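Local coordinates for N-acetylmuramoyl-L-alanine amidase domain-containing protein SAOUHSC_02979 (Staphylococcus aureus, PDB 5T1Q) that probably hydrolyses amide bonds of cell-wall peptidoglycan, this chain being its C-terminal part with a glucosaminidase-family region and a CHAP domain, at residues N130-I135 / E331-G336; T165-T170 / K187-D192; F122-A127 / A137-Y142; K58-F63 / K204-T209. One frame throughout, in Å; residues are numbered along the deposited sequence.

Contact 1 (N130-I135 / E331-G336); sequences NQLYSI and ESNVKG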
# COMPACT_ATOMS: atom_id res chain seq x y z
N ASN A 130 -12.47 6.64 5.99
CA ASN A 130 -11.15 7.11 6.43
C ASN A 130 -10.76 6.54 7.81
O ASN A 130 -9.68 6.85 8.32
CB ASN A 130 -11.08 8.64 6.43
CG ASN A 130 -12.15 9.28 7.29
OD1 ASN A 130 -13.29 8.79 7.35
ND2 ASN A 130 -11.81 10.38 7.96
N GLN A 131 -11.63 5.72 8.40
CA GLN A 131 -11.36 5.08 9.69
C GLN A 131 -10.61 3.77 9.41
O GLN A 131 -11.20 2.82 8.90
CB GLN A 131 -12.67 4.78 10.42
CG GLN A 131 -13.60 5.98 10.58
CD GLN A 131 -14.92 5.62 11.27
OE1 GLN A 131 -15.04 4.57 11.91
NE2 GLN A 131 -15.91 6.50 11.14
N LEU A 132 -9.32 3.74 9.75
CA LEU A 132 -8.48 2.56 9.51
C LEU A 132 -8.45 1.61 10.70
O LEU A 132 -8.46 2.03 11.85
CB LEU A 132 -7.05 2.99 9.18
CG LEU A 132 -6.75 3.61 7.81
CD1 LEU A 132 -7.75 4.67 7.42
CD2 LEU A 132 -5.35 4.19 7.79
N TYR A 133 -8.41 0.31 10.40
CA TYR A 133 -8.30 -0.69 11.44
C TYR A 133 -7.60 -1.91 10.90
O TYR A 133 -7.28 -1.98 9.72
CB TYR A 133 -9.67 -1.04 12.04
CG TYR A 133 -10.65 -1.65 11.08
CD1 TYR A 133 -11.40 -0.86 10.23
CD2 TYR A 133 -10.88 -3.03 11.06
CE1 TYR A 133 -12.33 -1.41 9.36
CE2 TYR A 133 -11.81 -3.60 10.20
CZ TYR A 133 -12.54 -2.78 9.35
OH TYR A 133 -13.47 -3.31 8.47
N SER A 134 -7.36 -2.86 11.78
CA SER A 134 -6.65 -4.07 11.44
C SER A 134 -7.41 -5.25 11.99
O SER A 134 -8.08 -5.14 13.01
CB SER A 134 -5.26 -4.03 12.08
OG SER A 134 -4.48 -5.16 11.73
N ILE A 135 -7.34 -6.37 11.28
CA ILE A 135 -7.92 -7.64 11.75
C ILE A 135 -6.89 -8.73 11.50
O ILE A 135 -6.08 -8.63 10.58
CB ILE A 135 -9.25 -8.01 11.06
CG1 ILE A 135 -9.08 -8.20 9.55
CG2 ILE A 135 -10.32 -6.98 11.37
CD1 ILE A 135 -10.30 -8.78 8.86
N GLU A 331 3.51 12.50 4.81
CA GLU A 331 3.17 11.46 5.77
C GLU A 331 2.35 10.38 5.07
O GLU A 331 1.95 10.57 3.93
CB GLU A 331 2.36 12.10 6.90
CG GLU A 331 1.16 12.87 6.37
CD GLU A 331 0.57 13.87 7.34
OE1 GLU A 331 0.90 13.84 8.55
OE2 GLU A 331 -0.25 14.71 6.87
N SER A 332 2.12 9.26 5.75
CA SER A 332 1.34 8.18 5.20
C SER A 332 0.20 7.82 6.13
O SER A 332 0.25 8.07 7.33
CB SER A 332 2.21 6.93 5.01
OG SER A 332 2.66 6.45 6.28
N ASN A 333 -0.83 7.22 5.53
CA ASN A 333 -2.01 6.72 6.21
C ASN A 333 -2.83 7.69 7.09
O ASN A 333 -3.43 7.26 8.06
CB ASN A 333 -1.70 5.38 6.91
CG ASN A 333 -1.55 4.21 5.91
OD1 ASN A 333 -0.98 4.37 4.83
ND2 ASN A 333 -2.08 3.06 6.26
N VAL A 334 -2.87 8.98 6.72
CA VAL A 334 -3.76 9.93 7.40
C VAL A 334 -4.92 10.33 6.47
O VAL A 334 -6.02 10.56 6.93
CB VAL A 334 -3.06 11.21 7.94
CG1 VAL A 334 -1.83 10.85 8.74
CG2 VAL A 334 -2.72 12.19 6.83
N LYS A 335 -4.66 10.39 5.17
CA LYS A 335 -5.69 10.77 4.20
C LYS A 335 -6.52 9.56 3.78
O LYS A 335 -7.68 9.69 3.38
CB LYS A 335 -5.05 11.45 2.98
CG LYS A 335 -6.01 12.19 2.06
CD LYS A 335 -6.60 13.43 2.73
CE LYS A 335 -7.70 14.09 1.90
NZ LYS A 335 -7.23 14.58 0.58
N GLY A 336 -5.94 8.37 3.91
CA GLY A 336 -6.63 7.13 3.56
C GLY A 336 -5.68 5.94 3.65
O GLY A 336 -4.48 6.11 3.87

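Contact 2 (T165-T170 / K187-D192); sequences TIYKPT and KTYATD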
# COMPACT_ATOMS: atom_id res chain seq x y z
N THR A 165 -21.97 -15.86 -8.54
CA THR A 165 -21.66 -14.88 -9.56
C THR A 165 -21.18 -13.55 -8.96
O THR A 165 -21.25 -12.50 -9.61
CB THR A 165 -22.88 -14.64 -10.46
OG1 THR A 165 -23.96 -14.14 -9.66
CG2 THR A 165 -23.30 -15.93 -11.14
N ILE A 166 -20.66 -13.59 -7.73
CA ILE A 166 -20.20 -12.37 -7.06
C ILE A 166 -19.14 -11.61 -7.89
O ILE A 166 -19.12 -10.40 -7.86
CB ILE A 166 -19.68 -12.66 -5.63
CG1 ILE A 166 -19.48 -11.33 -4.86
CG2 ILE A 166 -18.42 -13.51 -5.65
CD1 ILE A 166 -18.99 -11.50 -3.43
N TYR A 167 -18.31 -12.33 -8.64
CA TYR A 167 -17.28 -11.69 -9.49
C TYR A 167 -17.59 -11.82 -10.99
O TYR A 167 -16.73 -11.50 -11.82
CB TYR A 167 -15.89 -12.27 -9.18
CG TYR A 167 -15.47 -12.08 -7.74
CD1 TYR A 167 -15.31 -10.80 -7.21
CD2 TYR A 167 -15.21 -13.17 -6.92
CE1 TYR A 167 -14.92 -10.61 -5.89
CE2 TYR A 167 -14.81 -12.99 -5.59
CZ TYR A 167 -14.68 -11.71 -5.08
OH TYR A 167 -14.29 -11.52 -3.77
N LYS A 168 -18.80 -12.25 -11.33
CA LYS A 168 -19.20 -12.38 -12.74
C LYS A 168 -19.07 -11.06 -13.52
O LYS A 168 -18.64 -11.08 -14.66
CB LYS A 168 -20.61 -12.99 -12.88
CG LYS A 168 -21.05 -13.20 -14.32
CD LYS A 168 -22.39 -13.92 -14.44
CE LYS A 168 -22.79 -14.05 -15.90
NZ LYS A 168 -24.02 -14.85 -16.13
N PRO A 169 -19.44 -9.91 -12.90
CA PRO A 169 -19.26 -8.62 -13.59
C PRO A 169 -17.81 -8.22 -13.95
O PRO A 169 -17.62 -7.23 -14.66
CB PRO A 169 -19.85 -7.61 -12.59
CG PRO A 169 -20.86 -8.40 -11.82
CD PRO A 169 -20.26 -9.76 -11.68
N THR A 170 -16.80 -8.93 -13.44
CA THR A 170 -15.40 -8.63 -13.81
C THR A 170 -14.98 -9.46 -15.03
O THR A 170 -13.92 -9.21 -15.61
CB THR A 170 -14.39 -8.92 -12.69
OG1 THR A 170 -14.28 -10.32 -12.47
CG2 THR A 170 -14.77 -8.19 -11.40
N LYS A 187 -16.36 -3.31 -3.94
CA LYS A 187 -17.06 -3.71 -2.70
C LYS A 187 -17.19 -5.21 -2.49
O LYS A 187 -17.75 -5.64 -1.49
CB LYS A 187 -18.42 -3.00 -2.64
CG LYS A 187 -18.26 -1.51 -2.32
CD LYS A 187 -19.40 -0.62 -2.79
CE LYS A 187 -18.97 0.85 -2.67
NZ LYS A 187 -19.94 1.81 -3.24
N THR A 188 -16.62 -5.99 -3.39
CA THR A 188 -16.70 -7.44 -3.32
C THR A 188 -15.38 -8.12 -2.96
O THR A 188 -15.37 -9.31 -2.62
CB THR A 188 -17.18 -7.99 -4.67
OG1 THR A 188 -16.29 -7.56 -5.70
CG2 THR A 188 -18.59 -7.49 -4.98
N TYR A 189 -14.27 -7.38 -3.04
CA TYR A 189 -12.95 -7.95 -2.80
C TYR A 189 -12.21 -7.33 -1.63
O TYR A 189 -11.47 -8.03 -0.93
CB TYR A 189 -12.11 -7.79 -4.06
CG TYR A 189 -10.98 -8.79 -4.16
CD1 TYR A 189 -11.20 -10.03 -4.75
CD2 TYR A 189 -9.71 -8.50 -3.66
CE1 TYR A 189 -10.17 -10.95 -4.86
CE2 TYR A 189 -8.69 -9.42 -3.76
CZ TYR A 189 -8.92 -10.65 -4.36
OH TYR A 189 -7.92 -11.58 -4.47
N ALA A 190 -12.39 -6.02 -1.42
CA ALA A 190 -11.71 -5.29 -0.35
C ALA A 190 -12.59 -4.21 0.26
O ALA A 190 -13.60 -3.80 -0.32
CB ALA A 190 -10.43 -4.66 -0.89
N THR A 191 -12.19 -3.75 1.43
CA THR A 191 -12.91 -2.69 2.14
C THR A 191 -12.37 -1.30 1.75
O THR A 191 -13.05 -0.29 1.91
CB THR A 191 -12.77 -2.88 3.65
OG1 THR A 191 -11.39 -2.89 4.00
CG2 THR A 191 -13.40 -4.18 4.09
N ASP A 192 -11.15 -1.28 1.24
CA ASP A 192 -10.48 -0.05 0.80
C ASP A 192 -11.39 0.69 -0.18
O ASP A 192 -11.64 0.20 -1.27
CB ASP A 192 -9.13 -0.43 0.15
CG ASP A 192 -8.28 0.78 -0.24
OD1 ASP A 192 -8.77 1.93 -0.25
OD2 ASP A 192 -7.09 0.56 -0.55

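Contact 3 (F122-A127 / A137-Y142); sequences FNTLEA and AGFRKY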
# COMPACT_ATOMS: atom_id res chain seq x y z
N PHE A 122 -2.38 -13.60 9.28
CA PHE A 122 -1.79 -12.28 9.04
C PHE A 122 -2.69 -11.16 9.50
O PHE A 122 -3.91 -11.29 9.46
CB PHE A 122 -1.51 -12.04 7.55
CG PHE A 122 -0.17 -12.51 7.09
CD1 PHE A 122 0.02 -13.82 6.71
CD2 PHE A 122 0.90 -11.63 7.02
CE1 PHE A 122 1.27 -14.26 6.27
CE2 PHE A 122 2.14 -12.05 6.60
CZ PHE A 122 2.33 -13.37 6.22
N ASN A 123 -2.05 -10.08 9.95
CA ASN A 123 -2.76 -8.86 10.28
C ASN A 123 -2.98 -8.20 8.92
O ASN A 123 -2.07 -8.17 8.09
CB ASN A 123 -1.95 -7.99 11.23
CG ASN A 123 -1.80 -8.64 12.58
OD1 ASN A 123 -2.79 -9.06 13.20
ND2 ASN A 123 -0.57 -8.74 13.06
N THR A 124 -4.17 -7.69 8.69
CA THR A 124 -4.51 -7.13 7.40
C THR A 124 -5.27 -5.82 7.63
O THR A 124 -6.12 -5.73 8.52
CB THR A 124 -5.28 -8.18 6.54
OG1 THR A 124 -5.40 -7.73 5.19
CG2 THR A 124 -6.64 -8.49 7.10
N LEU A 125 -4.94 -4.81 6.83
CA LEU A 125 -5.50 -3.49 6.99
C LEU A 125 -6.83 -3.33 6.28
O LEU A 125 -7.00 -3.76 5.13
CB LEU A 125 -4.52 -2.43 6.51
CG LEU A 125 -3.15 -2.48 7.19
CD1 LEU A 125 -2.16 -1.57 6.47
CD2 LEU A 125 -3.26 -2.13 8.66
N GLU A 126 -7.75 -2.68 6.96
CA GLU A 126 -9.09 -2.46 6.46
C GLU A 126 -9.41 -0.99 6.64
O GLU A 126 -8.68 -0.24 7.32
CB GLU A 126 -10.07 -3.30 7.29
CG GLU A 126 -9.78 -4.80 7.40
CD GLU A 126 -9.98 -5.57 6.11
OE1 GLU A 126 -10.52 -5.02 5.12
OE2 GLU A 126 -9.62 -6.77 6.08
N ALA A 127 -10.52 -0.57 6.05
CA ALA A 127 -10.95 0.81 6.15
C ALA A 127 -12.47 0.91 6.12
O ALA A 127 -13.14 0.15 5.44
CB ALA A 127 -10.34 1.62 5.02
N ALA A 137 -6.50 -12.43 10.36
CA ALA A 137 -7.24 -13.46 9.63
C ALA A 137 -6.35 -14.49 8.95
O ALA A 137 -5.17 -14.24 8.67
CB ALA A 137 -8.15 -12.80 8.61
N GLY A 138 -6.94 -15.65 8.66
CA GLY A 138 -6.25 -16.74 7.99
C GLY A 138 -6.23 -16.53 6.49
O GLY A 138 -7.25 -16.24 5.89
N PHE A 139 -5.06 -16.66 5.90
CA PHE A 139 -4.89 -16.51 4.46
C PHE A 139 -4.44 -17.83 3.87
O PHE A 139 -3.78 -18.62 4.54
CB PHE A 139 -3.86 -15.41 4.13
CG PHE A 139 -4.39 -14.02 4.31
CD1 PHE A 139 -4.40 -13.42 5.55
CD2 PHE A 139 -4.86 -13.30 3.21
CE1 PHE A 139 -4.87 -12.13 5.71
CE2 PHE A 139 -5.34 -12.00 3.36
CZ PHE A 139 -5.35 -11.41 4.62
N ARG A 140 -4.80 -18.04 2.62
CA ARG A 140 -4.47 -19.27 1.93
C ARG A 140 -2.96 -19.37 1.73
O ARG A 140 -2.31 -18.40 1.32
CB ARG A 140 -5.20 -19.34 0.59
CG ARG A 140 -6.72 -19.27 0.74
CD ARG A 140 -7.47 -19.51 -0.56
NE ARG A 140 -8.91 -19.35 -0.37
CZ ARG A 140 -9.84 -19.49 -1.32
NH1 ARG A 140 -9.50 -19.80 -2.56
NH2 ARG A 140 -11.13 -19.30 -1.03
N LYS A 141 -2.42 -20.53 2.09
CA LYS A 141 -1.00 -20.84 1.98
C LYS A 141 -0.86 -21.84 0.85
O LYS A 141 -1.43 -22.93 0.91
CB LYS A 141 -0.52 -21.43 3.31
CG LYS A 141 0.94 -21.82 3.40
CD LYS A 141 1.21 -22.43 4.77
CE LYS A 141 2.63 -22.93 4.92
NZ LYS A 141 3.60 -21.82 4.94
N TYR A 142 -0.12 -21.47 -0.19
CA TYR A 142 0.06 -22.32 -1.36
C TYR A 142 1.45 -22.92 -1.42
O TYR A 142 2.38 -22.36 -0.85
CB TYR A 142 -0.15 -21.49 -2.63
CG TYR A 142 -1.47 -20.76 -2.69
CD1 TYR A 142 -1.58 -19.45 -2.22
CD2 TYR A 142 -2.59 -21.34 -3.26
CE1 TYR A 142 -2.78 -18.76 -2.29
CE2 TYR A 142 -3.79 -20.66 -3.34
CZ TYR A 142 -3.88 -19.37 -2.86
OH TYR A 142 -5.07 -18.68 -2.94

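Contact 4 (K58-F63 / K204-T209); sequences KDTRQF and KHYQLT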
# COMPACT_ATOMS: atom_id res chain seq x y z
N LYS A 58 11.46 -0.58 -9.68
CA LYS A 58 12.03 -1.62 -10.54
C LYS A 58 11.55 -3.01 -10.05
O LYS A 58 11.47 -3.94 -10.85
CB LYS A 58 13.56 -1.56 -10.62
CG LYS A 58 14.09 -2.41 -11.79
CD LYS A 58 15.61 -2.34 -11.99
CE LYS A 58 16.38 -3.12 -10.93
NZ LYS A 58 17.85 -3.12 -11.22
N ASP A 59 11.25 -3.14 -8.76
CA ASP A 59 10.71 -4.40 -8.23
C ASP A 59 9.38 -4.73 -8.91
O ASP A 59 9.14 -5.87 -9.28
CB ASP A 59 10.51 -4.35 -6.71
CG ASP A 59 11.83 -4.42 -5.94
OD1 ASP A 59 12.82 -5.00 -6.46
OD2 ASP A 59 11.87 -3.93 -4.79
N THR A 60 8.53 -3.72 -9.08
CA THR A 60 7.23 -3.90 -9.72
C THR A 60 7.39 -4.36 -11.17
O THR A 60 6.68 -5.26 -11.62
CB THR A 60 6.35 -2.61 -9.64
OG1 THR A 60 6.14 -2.25 -8.26
CG2 THR A 60 5.00 -2.83 -10.30
N ARG A 61 8.32 -3.74 -11.90
CA ARG A 61 8.60 -4.11 -13.30
C ARG A 61 9.02 -5.58 -13.39
O ARG A 61 8.51 -6.32 -14.22
CB ARG A 61 9.71 -3.23 -13.87
CG ARG A 61 9.31 -1.79 -14.17
CD ARG A 61 10.56 -0.91 -14.21
NE ARG A 61 10.44 0.26 -15.09
CZ ARG A 61 9.77 1.38 -14.81
NH1 ARG A 61 9.78 2.37 -15.71
NH2 ARG A 61 9.08 1.52 -13.68
N GLN A 62 9.95 -6.00 -12.54
CA GLN A 62 10.41 -7.39 -12.52
C GLN A 62 9.30 -8.36 -12.05
O GLN A 62 9.19 -9.47 -12.54
CB GLN A 62 11.67 -7.55 -11.68
CG GLN A 62 12.87 -6.76 -12.21
CD GLN A 62 13.31 -7.21 -13.60
OE1 GLN A 62 13.38 -8.41 -13.90
NE2 GLN A 62 13.62 -6.24 -14.46
N PHE A 63 8.47 -7.92 -11.11
CA PHE A 63 7.35 -8.74 -10.63
C PHE A 63 6.34 -8.97 -11.76
O PHE A 63 5.81 -10.06 -11.92
CB PHE A 63 6.69 -8.09 -9.42
CG PHE A 63 5.46 -8.80 -8.94
CD1 PHE A 63 5.57 -9.96 -8.17
CD2 PHE A 63 4.20 -8.31 -9.25
CE1 PHE A 63 4.43 -10.61 -7.72
CE2 PHE A 63 3.05 -8.96 -8.79
CZ PHE A 63 3.17 -10.12 -8.03
N LYS A 204 -2.90 1.51 -15.82
CA LYS A 204 -2.50 2.57 -16.72
C LYS A 204 -0.98 2.75 -16.78
O LYS A 204 -0.39 2.66 -17.85
CB LYS A 204 -3.15 3.88 -16.28
CG LYS A 204 -2.80 5.08 -17.15
CD LYS A 204 -3.54 6.31 -16.66
CE LYS A 204 -3.13 7.55 -17.44
NZ LYS A 204 -3.76 8.78 -16.89
N HIS A 205 -0.37 2.98 -15.63
CA HIS A 205 1.05 3.26 -15.56
C HIS A 205 1.93 2.09 -16.01
O HIS A 205 2.91 2.30 -16.73
CB HIS A 205 1.43 3.71 -14.14
CG HIS A 205 2.85 4.15 -14.02
ND1 HIS A 205 3.82 3.38 -13.41
CD2 HIS A 205 3.48 5.26 -14.48
CE1 HIS A 205 4.98 4.01 -13.48
NE2 HIS A 205 4.80 5.15 -14.12
N TYR A 206 1.60 0.87 -15.61
CA TYR A 206 2.40 -0.28 -16.02
C TYR A 206 1.98 -0.90 -17.36
O TYR A 206 2.53 -1.93 -17.76
CB TYR A 206 2.50 -1.31 -14.88
CG TYR A 206 3.32 -0.78 -13.72
CD1 TYR A 206 4.70 -0.70 -13.82
CD2 TYR A 206 2.72 -0.35 -12.53
CE1 TYR A 206 5.46 -0.20 -12.77
CE2 TYR A 206 3.48 0.14 -11.48
CZ TYR A 206 4.86 0.21 -11.61
OH TYR A 206 5.64 0.69 -10.58
N GLN A 207 1.05 -0.24 -18.06
CA GLN A 207 0.60 -0.64 -19.40
C GLN A 207 0.20 -2.11 -19.44
O GLN A 207 0.59 -2.87 -20.34
CB GLN A 207 1.69 -0.35 -20.43
CG GLN A 207 2.12 1.10 -20.54
CD GLN A 207 1.08 2.03 -21.17
OE1 GLN A 207 0.26 1.62 -21.98
NE2 GLN A 207 1.15 3.30 -20.81
N LEU A 208 -0.62 -2.51 -18.47
CA LEU A 208 -1.01 -3.90 -18.34
C LEU A 208 -2.04 -4.40 -19.37
O LEU A 208 -2.24 -5.62 -19.47
CB LEU A 208 -1.49 -4.16 -16.91
CG LEU A 208 -0.52 -3.78 -15.78
CD1 LEU A 208 -1.13 -4.12 -14.42
CD2 LEU A 208 0.83 -4.48 -15.95
N THR A 209 -2.69 -3.51 -20.12
CA THR A 209 -3.63 -3.95 -21.16
C THR A 209 -2.91 -4.70 -22.29
O THR A 209 -3.52 -5.49 -23.00
CB THR A 209 -4.42 -2.80 -21.79
OG1 THR A 209 -3.51 -1.82 -22.32
CG2 THR A 209 -5.33 -2.14 -20.77
O HOH W 1 4.66 0.16 -8.08

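Contact 1 (N130-I135 / E331-G336)
Leu132 lays one methyl, CD2, against the turn built by Asn333. The closest approach runs from CD2 of Leu132 to the backbone O of Asn333, 3.6 Å away. The same methyl reaches the side chain as well, with CD2 of Leu132 3.8 Å from ND2 of Asn333 and 3.9 Å from its CB. The two side chains cross at about a right angle, and at Asn333 it is the nitrogen end of the amide that faces the leucine. OD1 is turned the other way and makes a weak hydrogen bond to Gly338 N. On Leu132, CG is anti to the carbonyl carbon (chi1 -73°), which sends the branch across the gap; the other edge of the patch is Gly336, whose O is 4.5 Å from Leu132 CD2. No hydrogen bond links the segments, so this is a small van der Waals touch between two domains: the two-stranded hairpin of the glucosaminidase-family region on one side, the CHAP domain on the other. Asn333 has a left-handed backbone (phi 55°), where the chain turns after strand 327-332 and heads back toward strand 339-345, to which Asn333 is tied by a backbone bond with Ile339. Two residues upstream, Glu331 bonds His314 and pairs with Arg343. With Cys253, Glu331 and His314 have a geometry consistent with the Cys-His-Glu triad of CHAP enzymes.

Contact 2 (T165-T170 / K187-D192)
Thr188 and Tyr167 carry this contact, with Ile166 flanking them. The phenol of Tyr167 runs past Thr188 in the opposite direction and donates a hydrogen bond to the threonine's backbone carbonyl: OH of Tyr167 lies 2.7 Å from O of Thr188. The bond is short; the hydroxyl approaches from above the carbonyl plane (42° out of it). That carbonyl is also gripped by Asn3 ND2, near the chain's N-terminus. With OG1 of Thr188 set between the backbone N and the carbonyl carbon (chi1 57°), the two branches part: OG1 sits at the edge of the tyrosine ring, near its plane, 3.3 Å from Tyr167 CE1, and the methyl CG2 turns to Ile166, 3.9 Å from its CG1. The hydrogen bond of OG1 goes back to His184 O at the end of helix 178-185. These loops bracket helix 178-185, so the contact closes a loop-helix-loop excursion within the glucosaminidase-family region. A type I turn from Thr165 to Lys168 presents Ile166 and Tyr167 together, and Ile166 CG2 rests 3.4 Å above the plane of the Tyr167 ring, toward its rim. Beyond Thr188, Tyr189 meets the phenol obliquely, ring planes at 60°, with its CD1 3.6 Å from Tyr167 OH. The hydroxyl of Tyr189 bonds Phe109 O, and its ring packs on Gln88 and Glu92 of helix 82-93.

Contact 3 (F122-A127 / A137-Y142)
The Phe139 ring has Phe122 O and Thr124 OG1 at its edge. The backbone O of Phe122 lies in the ring plane, 4.0 Å from CE1 of Phe139. Thr124 OG1 is 3.7 Å from Phe139 CZ, and the beta carbon of that threonine is nearly as close. Phe122 CB approaches the ring obliquely, 3.8 Å from Phe139 CD1. The second ring, that of Phe122, leads away from this cluster and packs on Asn105, so the two phenylalanines touch through the Phe122 methylene, not ring to ring. In Phe139, CG stands anti to the carbonyl carbon (chi1 -76°), which swings the ring across toward Thr124. The polar end of Thr124 is not spent on the ring: with OG1 anti to the backbone N, the hydroxyl bonds Arg32 NH2. The backbones are joined by a reciprocal pair of nearly straight hydrogen bonds, Phe122 N to Ala137 O at 2.9 Å and Ala137 N to Phe122 O at 3.0 Å. From this pair the two segments part steeply, their axes 99° apart, and Thr124 and Phe139 come together diagonally in the angle between them. This is an antiparallel beta hairpin, strands 119-128 and 131-140, sharply bent at the hydrogen-bonded pair Phe122-Ala137, within the glucosaminidase-family region.

Contact 4 (K58-F63 / K204-T209)
The main apolar contact is a CH-pi interaction: the methyl CG2 of Thr60 sits over one face of the Tyr206 ring, 3.6 Å from its centroid and 23° off the ring normal. It is displaced toward the phenol end, with CG2 of Thr60 3.3 Å from CZ of Tyr206. Having CG2 anti to the backbone N throws that methyl outward from helix 58-78 onto the ring. The opposite face is taken by the neighbouring imidazole, ND1 of His205 lying 3.7 Å above the ring plane over its centre, so Tyr206 is sandwiched between a methyl and a ring nitrogen. His205 itself stacks on Tyr229.

Polar contact runs through one water, which is 2.8 Å from Thr60 OG1 and 2.7 Å from Tyr206 OH and joins the two hydroxyls. The threonine hydroxyl also bonds Ser95 OG, which would help set its rotation and with it the place of the methyl.

The cationic neighbour is looser. NH2 of Arg61 comes within 4.1 Å of CE1 of Tyr206, with the guanidinium and ring planes 83° apart and the approach oblique; the real partner of NH2 is Asp56, by a salt bridge.

Tyr206 follows the last turn of helix 195-205, where a Schellman motif with Gln207 at C-prime ends the helix, and its carbonyl receives Tyr222 OH. The chemistry therefore implies a helix end seated on helix 58-78 by an aromatic side chain held on both faces, its hydroxyl linked to that of Thr60 through a water and its flank bordered by an arginine already engaged with Asp56.

How the contacts relate
Contacts 1 and 3 share the hairpin of strands 119-128 and 131-140, with centres about 17 Å apart, and are joined by its probable backbone bonds between Glu126 N and Tyr133 O and between Thr124 N and Ile135 O. Contact 2 follows contact 3 along the chain, also about 17 Å away between centres, and Thr191 ties its loop to Glu126 and Ala127 of the hairpin. Contact 4 lies about 25 Å from contact 1 between centres, across the chain's centre; its segments enclose contacts 2 and 3 in sequence. Contacts 2 and 3 lie wholly in the glucosaminidase-family region, contact 4 joins helix 58-78 to the end of that region's helix 195-205, and contact 1 alone reaches the CHAP domain.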